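Local coordinates for protein tRNA modification GTPase MnmE (Chlorobium tepidum, PDB 3GEE) that binds and hydrolyses GTP and, together with MnmG, probably takes part in adding a carboxymethylaminomethyl group to the wobble uridine of certain tRNAs, at residues A[212-217]-A[424-429]; A[175-180]-A[447-452]; A[76-81]-A[100-105]. All blocks are in the same frame, centred on the assembly; numbering follows the deposited sequence.

Contact 1. Residues A[212-217]-A[424-429]; sequences TLRSEV and ALQNAL
Leu425 reaches across to three side chains of 212-217, and its isobutyl group is the apolar centre of the contact. Its CD2 meets CD1 of Leu213 at 3.6 Å, the two side chains crossing at about a right angle, while CG2 of Val217 comes within 4.2 Å of the same Leu425 CD2 from one helical turn further on. The aliphatic stem of Arg214 slides past Leu425 in the opposite direction, CG of Arg214 lying 3.5 Å from CB of Leu425.

Beyond that stem the arginine bends at chi2 and again at chi3 (-86°), and these two bends carry the guanidinium over Gln426 and toward Leu429. CB of Gln426 lies 4.0 Å above one face of the Arg214 guanidinium, offset toward its rim, and CD2 of Leu429 is at the edge, near the plane. Guanidinium and amide planes stand nearly perpendicular, 86° apart, with Arg214 NH1 3.3 Å from Gln426 OE1. The backbones behind these groups form an antiparallel helix pair of the MnmE helical domain: the segment axes approach to 10.2 Å at 154°, joining helix 203-232 to helix 412-432.

Further out, Leu213 also packs on Leu176 of helix 168-177 and on Leu180 of helix 179-185. Leu429 adds to the pairing of the two long helices by packing back on helix 203-232 at Ile210, two residues before the segment. Glu216 OE2 makes a salt bridge to Arg172 NH2, a second tie to helix 168-177.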
# COMPACT_ATOMS: atom_id res chain seq x y z
N THR A 212 21.35 -30.80 -32.43
CA THR A 212 21.87 -29.98 -31.34
C THR A 212 20.85 -28.90 -30.96
O THR A 212 20.85 -28.41 -29.83
CB THR A 212 23.23 -29.34 -31.72
OG1 THR A 212 24.00 -30.25 -32.50
CG2 THR A 212 24.02 -28.96 -30.46
N LEU A 213 19.99 -28.55 -31.91
CA LEU A 213 18.95 -27.54 -31.71
C LEU A 213 17.77 -28.10 -30.92
O LEU A 213 17.25 -27.43 -30.02
CB LEU A 213 18.48 -26.99 -33.07
CG LEU A 213 17.89 -25.59 -33.26
CD1 LEU A 213 16.37 -25.60 -33.16
CD2 LEU A 213 18.49 -24.54 -32.33
N ARG A 214 17.37 -29.33 -31.24
CA ARG A 214 16.24 -29.98 -30.58
C ARG A 214 16.58 -30.41 -29.16
O ARG A 214 15.73 -30.34 -28.26
CB ARG A 214 15.75 -31.18 -31.40
CG ARG A 214 14.24 -31.41 -31.33
CD ARG A 214 13.85 -32.49 -30.34
NE ARG A 214 13.90 -33.82 -30.94
CZ ARG A 214 13.35 -34.91 -30.42
NH1 ARG A 214 13.47 -36.08 -31.04
NH2 ARG A 214 12.69 -34.85 -29.27
N SER A 215 17.83 -30.83 -28.95
CA SER A 215 18.31 -31.23 -27.63
C SER A 215 18.45 -30.03 -26.69
O SER A 215 18.33 -30.17 -25.48
CB SER A 215 19.64 -31.97 -27.74
OG SER A 215 20.63 -31.16 -28.35
N GLU A 216 18.71 -28.87 -27.28
CA GLU A 216 18.74 -27.61 -26.54
C GLU A 216 17.35 -27.20 -26.06
O GLU A 216 17.20 -26.64 -24.97
CB GLU A 216 19.35 -26.50 -27.40
CG GLU A 216 20.85 -26.30 -27.21
CD GLU A 216 21.20 -25.31 -26.10
OE1 GLU A 216 22.30 -24.72 -26.16
OE2 GLU A 216 20.38 -25.11 -25.18
N VAL A 217 16.35 -27.47 -26.89
CA VAL A 217 14.95 -27.24 -26.53
C VAL A 217 14.50 -28.24 -25.46
O VAL A 217 13.75 -27.89 -24.55
CB VAL A 217 14.02 -27.33 -27.77
CG1 VAL A 217 12.55 -27.30 -27.38
CG2 VAL A 217 14.33 -26.20 -28.74
N ALA A 424 7.66 -30.08 -34.06
CA ALA A 424 7.91 -29.59 -35.41
C ALA A 424 9.36 -29.87 -35.83
O ALA A 424 9.63 -30.18 -36.99
CB ALA A 424 7.59 -28.11 -35.51
N LEU A 425 10.27 -29.75 -34.86
CA LEU A 425 11.69 -30.07 -35.05
C LEU A 425 11.93 -31.55 -35.32
O LEU A 425 12.77 -31.90 -36.16
CB LEU A 425 12.50 -29.63 -33.83
CG LEU A 425 13.54 -28.50 -33.87
CD1 LEU A 425 13.29 -27.47 -34.97
CD2 LEU A 425 13.63 -27.83 -32.51
N GLN A 426 11.20 -32.41 -34.62
CA GLN A 426 11.28 -33.86 -34.83
C GLN A 426 10.63 -34.25 -36.16
O GLN A 426 11.11 -35.15 -36.84
CB GLN A 426 10.64 -34.63 -33.68
CG GLN A 426 11.05 -36.10 -33.63
CD GLN A 426 10.14 -36.93 -32.75
OE1 GLN A 426 10.57 -37.48 -31.74
NE2 GLN A 426 8.87 -37.04 -33.14
N ASN A 427 9.54 -33.56 -36.50
CA ASN A 427 8.89 -33.73 -37.80
C ASN A 427 9.87 -33.48 -38.95
O ASN A 427 9.83 -34.18 -39.96
CB ASN A 427 7.69 -32.79 -37.93
CG ASN A 427 6.49 -33.25 -37.11
OD1 ASN A 427 6.45 -34.37 -36.61
ND2 ASN A 427 5.50 -32.37 -36.97
N ALA A 428 10.74 -32.49 -38.77
CA ALA A 428 11.81 -32.23 -39.72
C ALA A 428 12.93 -33.27 -39.59
O ALA A 428 13.53 -33.67 -40.60
CB ALA A 428 12.37 -30.83 -39.50
N LEU A 429 13.18 -33.72 -38.36
CA LEU A 429 14.27 -34.65 -38.08
C LEU A 429 13.96 -36.09 -38.48
O LEU A 429 14.72 -36.71 -39.24
CB LEU A 429 14.65 -34.58 -36.59
CG LEU A 429 15.90 -35.32 -36.11
CD1 LEU A 429 17.17 -34.68 -36.67
CD2 LEU A 429 15.94 -35.37 -34.59

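Contact 2. Residues A[175-180]-A[447-452]; sequences GLREQL and AALDYV
Leu180 points its isobutyl group into the side of helix 441-456, where Ala448, Leu449 and Val452 receive it. The arrangement belongs to the helical bundle of the MnmE helical domain, at the place where helix 168-177 gives way to helix 179-185; the CA atoms of Leu180 and Leu449, 5.6 Å apart, mark the nearest approach of the two backbones. The two branches of Leu180 part company: CD2 rests against the methyl CB of Ala448 at 3.9 Å, whereas CD1 turns to CG2 of Val452, also at 3.9 Å, and passes over the backbone of Leu449. Setting CG beside the backbone N and opposite the carbonyl carbon (chi1 -74°) directs both methyls into this surface. Nearer the main chain, CB of Leu180 meets CB of Leu449 at 3.9 Å, so the two leucines touch at their stems, and their ends diverge.

An alanine at Leu180 would keep the CB meeting with Leu449 but is likely to leave Ala448 CB and Val452 CG2 without their methyl partners, opening a gap between the helices.

Arg177 flanks this apolar patch. Its stem slides past Val452 in the opposite direction, CG of Arg177 lying 4.2 Å from Val452 CG1. A bend at chi3 (64°) then brings the end of the chain back toward Leu449, although its CB does not point at that helix. Around these residues, helix 412-432 supplies Ala421 against Val452, and helix 203-232 packs on Leu176. Leu449 crosses Arg177 obliquely, placing its CD1 at the edge of the guanidinium, near the plane and 3.9 Å from NH1 of Arg177.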
# COMPACT_ATOMS: atom_id res chain seq x y z
N GLY A 175 19.28 -17.35 -28.65
CA GLY A 175 20.33 -18.24 -29.11
C GLY A 175 19.81 -19.50 -29.80
O GLY A 175 20.59 -20.31 -30.29
N LEU A 176 18.48 -19.65 -29.82
CA LEU A 176 17.83 -20.74 -30.54
C LEU A 176 17.20 -20.21 -31.83
O LEU A 176 17.19 -20.90 -32.85
CB LEU A 176 16.76 -21.42 -29.68
CG LEU A 176 17.19 -22.07 -28.36
CD1 LEU A 176 15.97 -22.52 -27.57
CD2 LEU A 176 18.15 -23.25 -28.59
N ARG A 177 16.68 -18.98 -31.76
CA ARG A 177 16.22 -18.25 -32.94
C ARG A 177 17.36 -18.10 -33.95
O ARG A 177 17.13 -17.93 -35.15
CB ARG A 177 15.68 -16.88 -32.54
CG ARG A 177 14.28 -16.90 -31.93
CD ARG A 177 13.87 -15.55 -31.31
NE ARG A 177 13.74 -14.42 -32.25
CZ ARG A 177 13.28 -14.47 -33.51
NH1 ARG A 177 12.88 -15.61 -34.06
NH2 ARG A 177 13.23 -13.35 -34.23
N GLU A 178 18.59 -18.19 -33.44
CA GLU A 178 19.82 -18.12 -34.23
C GLU A 178 19.80 -19.13 -35.38
O GLU A 178 19.78 -18.74 -36.55
CB GLU A 178 21.03 -18.37 -33.33
CG GLU A 178 22.28 -17.58 -33.71
CD GLU A 178 22.30 -16.17 -33.12
OE1 GLU A 178 23.12 -15.35 -33.57
OE2 GLU A 178 21.50 -15.88 -32.20
N GLN A 179 19.80 -20.42 -35.04
CA GLN A 179 19.80 -21.50 -36.03
C GLN A 179 18.48 -21.55 -36.79
O GLN A 179 18.45 -21.92 -37.97
CB GLN A 179 20.07 -22.86 -35.38
CG GLN A 179 21.41 -22.98 -34.66
CD GLN A 179 21.33 -22.60 -33.18
OE1 GLN A 179 20.57 -21.72 -32.79
NE2 GLN A 179 22.13 -23.28 -32.36
N LEU A 180 17.40 -21.16 -36.12
CA LEU A 180 16.07 -21.11 -36.75
C LEU A 180 15.91 -19.92 -37.71
O LEU A 180 14.89 -19.79 -38.38
CB LEU A 180 14.96 -21.12 -35.69
CG LEU A 180 14.69 -22.46 -34.99
CD1 LEU A 180 13.71 -22.27 -33.84
CD2 LEU A 180 14.17 -23.53 -35.96
N ALA A 447 7.54 -23.47 -38.64
CA ALA A 447 6.63 -23.76 -37.54
C ALA A 447 7.34 -23.68 -36.19
O ALA A 447 6.77 -23.18 -35.22
CB ALA A 447 5.98 -25.12 -37.74
N ALA A 448 8.58 -24.17 -36.15
CA ALA A 448 9.39 -24.15 -34.93
C ALA A 448 9.80 -22.73 -34.54
O ALA A 448 9.66 -22.34 -33.38
CB ALA A 448 10.62 -25.03 -35.10
N LEU A 449 10.30 -21.97 -35.51
CA LEU A 449 10.65 -20.56 -35.32
C LEU A 449 9.42 -19.73 -34.92
O LEU A 449 9.54 -18.76 -34.16
CB LEU A 449 11.32 -19.99 -36.58
CG LEU A 449 11.18 -18.50 -36.92
CD1 LEU A 449 12.51 -17.87 -37.26
CD2 LEU A 449 10.17 -18.29 -38.05
N ASP A 450 8.26 -20.13 -35.44
CA ASP A 450 7.00 -19.50 -35.09
C ASP A 450 6.63 -19.78 -33.63
O ASP A 450 6.11 -18.91 -32.94
CB ASP A 450 5.89 -20.01 -36.02
CG ASP A 450 4.88 -18.93 -36.38
OD1 ASP A 450 4.43 -18.19 -35.47
OD2 ASP A 450 4.52 -18.85 -37.57
N TYR A 451 6.92 -21.00 -33.17
CA TYR A 451 6.60 -21.42 -31.81
C TYR A 451 7.55 -20.83 -30.77
O TYR A 451 7.10 -20.36 -29.72
CB TYR A 451 6.54 -22.94 -31.69
CG TYR A 451 5.32 -23.57 -32.32
CD1 TYR A 451 4.05 -22.99 -32.18
CD2 TYR A 451 5.41 -24.76 -33.05
CE1 TYR A 451 2.93 -23.56 -32.76
CE2 TYR A 451 4.29 -25.34 -33.63
CZ TYR A 451 3.05 -24.74 -33.48
OH TYR A 451 1.94 -25.31 -34.05
N VAL A 452 8.85 -20.86 -31.05
CA VAL A 452 9.86 -20.27 -30.17
C VAL A 452 9.63 -18.76 -30.04
O VAL A 452 9.78 -18.19 -28.96
CB VAL A 452 11.30 -20.58 -30.65
CG1 VAL A 452 12.34 -19.89 -29.77
CG2 VAL A 452 11.54 -22.07 -30.66

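Contact 3. Residues A[76-81]-A[100-105]; sequences MVDEVI and TCHGGP. With FON (N-{[4-({[(6R)-2-amino-5-formyl-4-oxo-1,4,5,6,7,8-hexahydropteridin-6-yl]methyl}amino)phenyl]carbonyl}-L-glutamic acid), chain C.
The imidazole of His102 is engaged both at its edge and over one face. At the edge stands the carboxylate of Asp78: ND1 of His102 donates to OD1 of Asp78 over 2.8 Å, with the acceptor just 6° out of the ring plane and the bond using the syn lone pair of OD1. Carboxylate and ring are not coplanar, their planes being 48° apart. Over one face lies C7 of the bound 5-formyl-tetrahydrofolate (FON), whose formyl oxygen O3 is 3.2 Å from His102 NE2.

The second carboxylate oxygen of Asp78 grips the backbone of the same residue, His102 N donating to OD2 over 3.0 Å and meeting it nearly along the C-O axis. A chi1 of -166° swings the Asp78 carboxylate away from its own amide, letting one oxygen reach the ring and the other the main chain of His102.

Further along the hairpin of strands 76-85 and 96-102, in the sheet of the folate-binding N-terminal domain, Ile81 and Thr100 form an antiparallel hydrogen-bonded pair. Thr100 N binds Ile81 O at 3.2 Å; the return bond, Ile81 N to Thr100 O, is weak. N8 of FON is modelled implausibly close to Thr100 O, so the details of that hydrogen bond are doubtful, while CB of Ile81 packs 3.7 Å from FON N1. Across the strands, Val80 CG1 meets Cys101 CB at 3.5 Å.

The pocket is shared: Tyr63, Glu98 and Lys476 of the second subunit also hydrogen-bond to FON, and Met165 of that subunit packs on Asp78 and His102. Asp78 is thus placed as a second-shell residue: by accepting the hydrogen bond from ND1 it holds the ring's rotation, an arrangement consistent with turning NE2 toward the formyl oxygen of the folate.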
# COMPACT_ATOMS: atom_id res chain seq x y z
N MET A 76 -6.16 23.77 -3.85
CA MET A 76 -4.90 23.06 -3.70
C MET A 76 -5.16 21.60 -3.33
O MET A 76 -5.61 21.30 -2.23
CB MET A 76 -4.02 23.75 -2.66
CG MET A 76 -2.54 23.59 -2.89
SD MET A 76 -1.77 22.39 -1.80
CE MET A 76 -1.48 23.42 -0.36
N VAL A 77 -4.89 20.70 -4.27
CA VAL A 77 -5.13 19.28 -4.05
C VAL A 77 -4.06 18.66 -3.16
O VAL A 77 -4.37 17.99 -2.18
CB VAL A 77 -5.29 18.53 -5.39
CG1 VAL A 77 -5.02 17.03 -5.23
CG2 VAL A 77 -6.68 18.77 -5.96
N ASP A 78 -2.79 18.90 -3.50
CA ASP A 78 -1.67 18.43 -2.69
C ASP A 78 -0.35 19.08 -3.12
O ASP A 78 -0.27 19.73 -4.17
CB ASP A 78 -1.54 16.90 -2.76
CG ASP A 78 -0.62 16.33 -1.68
OD1 ASP A 78 -0.40 17.00 -0.65
OD2 ASP A 78 -0.11 15.21 -1.88
N GLU A 79 0.67 18.91 -2.29
CA GLU A 79 2.03 19.27 -2.62
C GLU A 79 2.69 18.00 -3.11
O GLU A 79 2.81 17.04 -2.35
CB GLU A 79 2.72 19.75 -1.36
CG GLU A 79 3.64 20.92 -1.56
CD GLU A 79 4.07 21.51 -0.23
OE1 GLU A 79 4.48 20.72 0.66
OE2 GLU A 79 4.00 22.75 -0.08
N VAL A 80 3.12 17.98 -4.36
CA VAL A 80 3.69 16.75 -4.95
C VAL A 80 5.08 16.98 -5.56
O VAL A 80 5.62 18.08 -5.49
CB VAL A 80 2.75 16.14 -6.01
CG1 VAL A 80 1.35 15.95 -5.44
CG2 VAL A 80 2.71 17.00 -7.27
N ILE A 81 5.64 15.91 -6.12
CA ILE A 81 6.85 16.00 -6.94
C ILE A 81 6.59 15.31 -8.27
O ILE A 81 6.27 14.11 -8.30
CB ILE A 81 8.10 15.43 -6.24
CG1 ILE A 81 8.60 16.42 -5.19
CG2 ILE A 81 9.20 15.10 -7.25
CD1 ILE A 81 9.92 16.06 -4.53
N THR A 100 4.31 11.82 -7.29
CA THR A 100 4.31 11.12 -6.03
C THR A 100 3.84 12.10 -4.97
O THR A 100 4.46 13.14 -4.76
CB THR A 100 5.65 10.41 -5.68
OG1 THR A 100 6.20 10.98 -4.49
CG2 THR A 100 6.65 10.48 -6.83
N CYS A 101 2.71 11.77 -4.33
CA CYS A 101 2.03 12.67 -3.40
C CYS A 101 2.00 12.07 -2.00
O CYS A 101 2.51 10.97 -1.79
CB CYS A 101 0.61 12.89 -3.87
SG CYS A 101 -0.32 11.36 -3.93
N HIS A 102 1.38 12.79 -1.05
CA HIS A 102 1.18 12.26 0.30
C HIS A 102 0.29 11.02 0.27
O HIS A 102 -0.73 10.99 -0.42
CB HIS A 102 0.59 13.33 1.22
CG HIS A 102 1.55 14.42 1.56
ND1 HIS A 102 1.48 15.68 0.99
CD2 HIS A 102 2.62 14.45 2.40
CE1 HIS A 102 2.45 16.43 1.48
NE2 HIS A 102 3.16 15.71 2.33
N GLY A 103 0.70 10.01 1.03
CA GLY A 103 0.12 8.67 0.89
C GLY A 103 -1.16 8.41 1.66
O GLY A 103 -1.34 7.32 2.21
N GLY A 104 -2.06 9.39 1.69
CA GLY A 104 -3.37 9.21 2.29
C GLY A 104 -4.40 8.81 1.25
O GLY A 104 -4.44 9.39 0.17
N PRO A 105 -5.25 7.81 1.58
CA PRO A 105 -6.26 7.31 0.65
C PRO A 105 -7.15 8.40 0.06
O PRO A 105 -7.43 8.37 -1.13
CB PRO A 105 -7.09 6.36 1.52
CG PRO A 105 -6.13 5.89 2.54
CD PRO A 105 -5.28 7.09 2.86
N1 FON C . 7.54 13.00 -3.57
C2 FON C . 8.79 12.54 -3.39
NA2 FON C . 9.38 11.83 -4.39
N3 FON C . 9.48 12.76 -2.24
C4 FON C . 8.96 13.46 -1.21
O4 FON C . 9.65 13.63 -0.18
C4A FON C . 7.57 13.98 -1.35
N5 FON C . 6.82 14.74 -0.45
C6 FON C . 6.07 15.79 -1.15
C7 FON C . 4.95 14.99 -1.82
N8 FON C . 5.61 14.16 -2.81
C8A FON C . 6.88 13.70 -2.63
C9 FON C . 5.55 16.95 -0.29
N10 FON C . 6.60 17.54 0.53
C11 FON C . 10.22 19.31 -0.58
C12 FON C . 9.24 20.02 0.13
C13 FON C . 8.04 19.41 0.48
C14 FON C . 7.78 18.09 0.13
C15 FON C . 8.77 17.37 -0.57
C16 FON C . 9.98 17.98 -0.93
C FON C . 11.50 20.02 -0.93
O FON C . 12.33 19.47 -1.64
N FON C . 11.70 21.25 -0.43
CA FON C . 12.35 22.38 -1.07
CB FON C . 11.58 22.88 -2.29
CG FON C . 12.36 23.88 -3.16
CD FON C . 12.07 23.67 -4.64
OE1 FON C . 12.66 22.74 -5.24
OE2 FON C . 11.25 24.43 -5.21
CT FON C . 12.51 23.50 -0.07
O1 FON C . 13.61 24.10 0.01
O2 FON C . 11.53 23.79 0.65
CP1 FON C . 6.81 14.52 0.79
O3 FON C . 5.77 14.20 1.36

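From the N terminus, contact 3 comes first and closes a short loop, the hairpin 76-85/96-102 of the N-terminal folate-binding domain. The chain then enters the helical domain. Residues 175-180 open contact 2 and 212-217 open contact 1; after an excursion that includes the whole G domain, 424-429 close contact 1 and 447-452 close contact 2. Contact 1 is therefore the inner of two nested closures, which bring the helices before the G domain together with those after it. Their centres are about 10 Å apart, and Leu425 CD1 touches Ala448 CB at 3.6 Å. Contact 3 stands in series, its centre about 49 Å from that of contact 2.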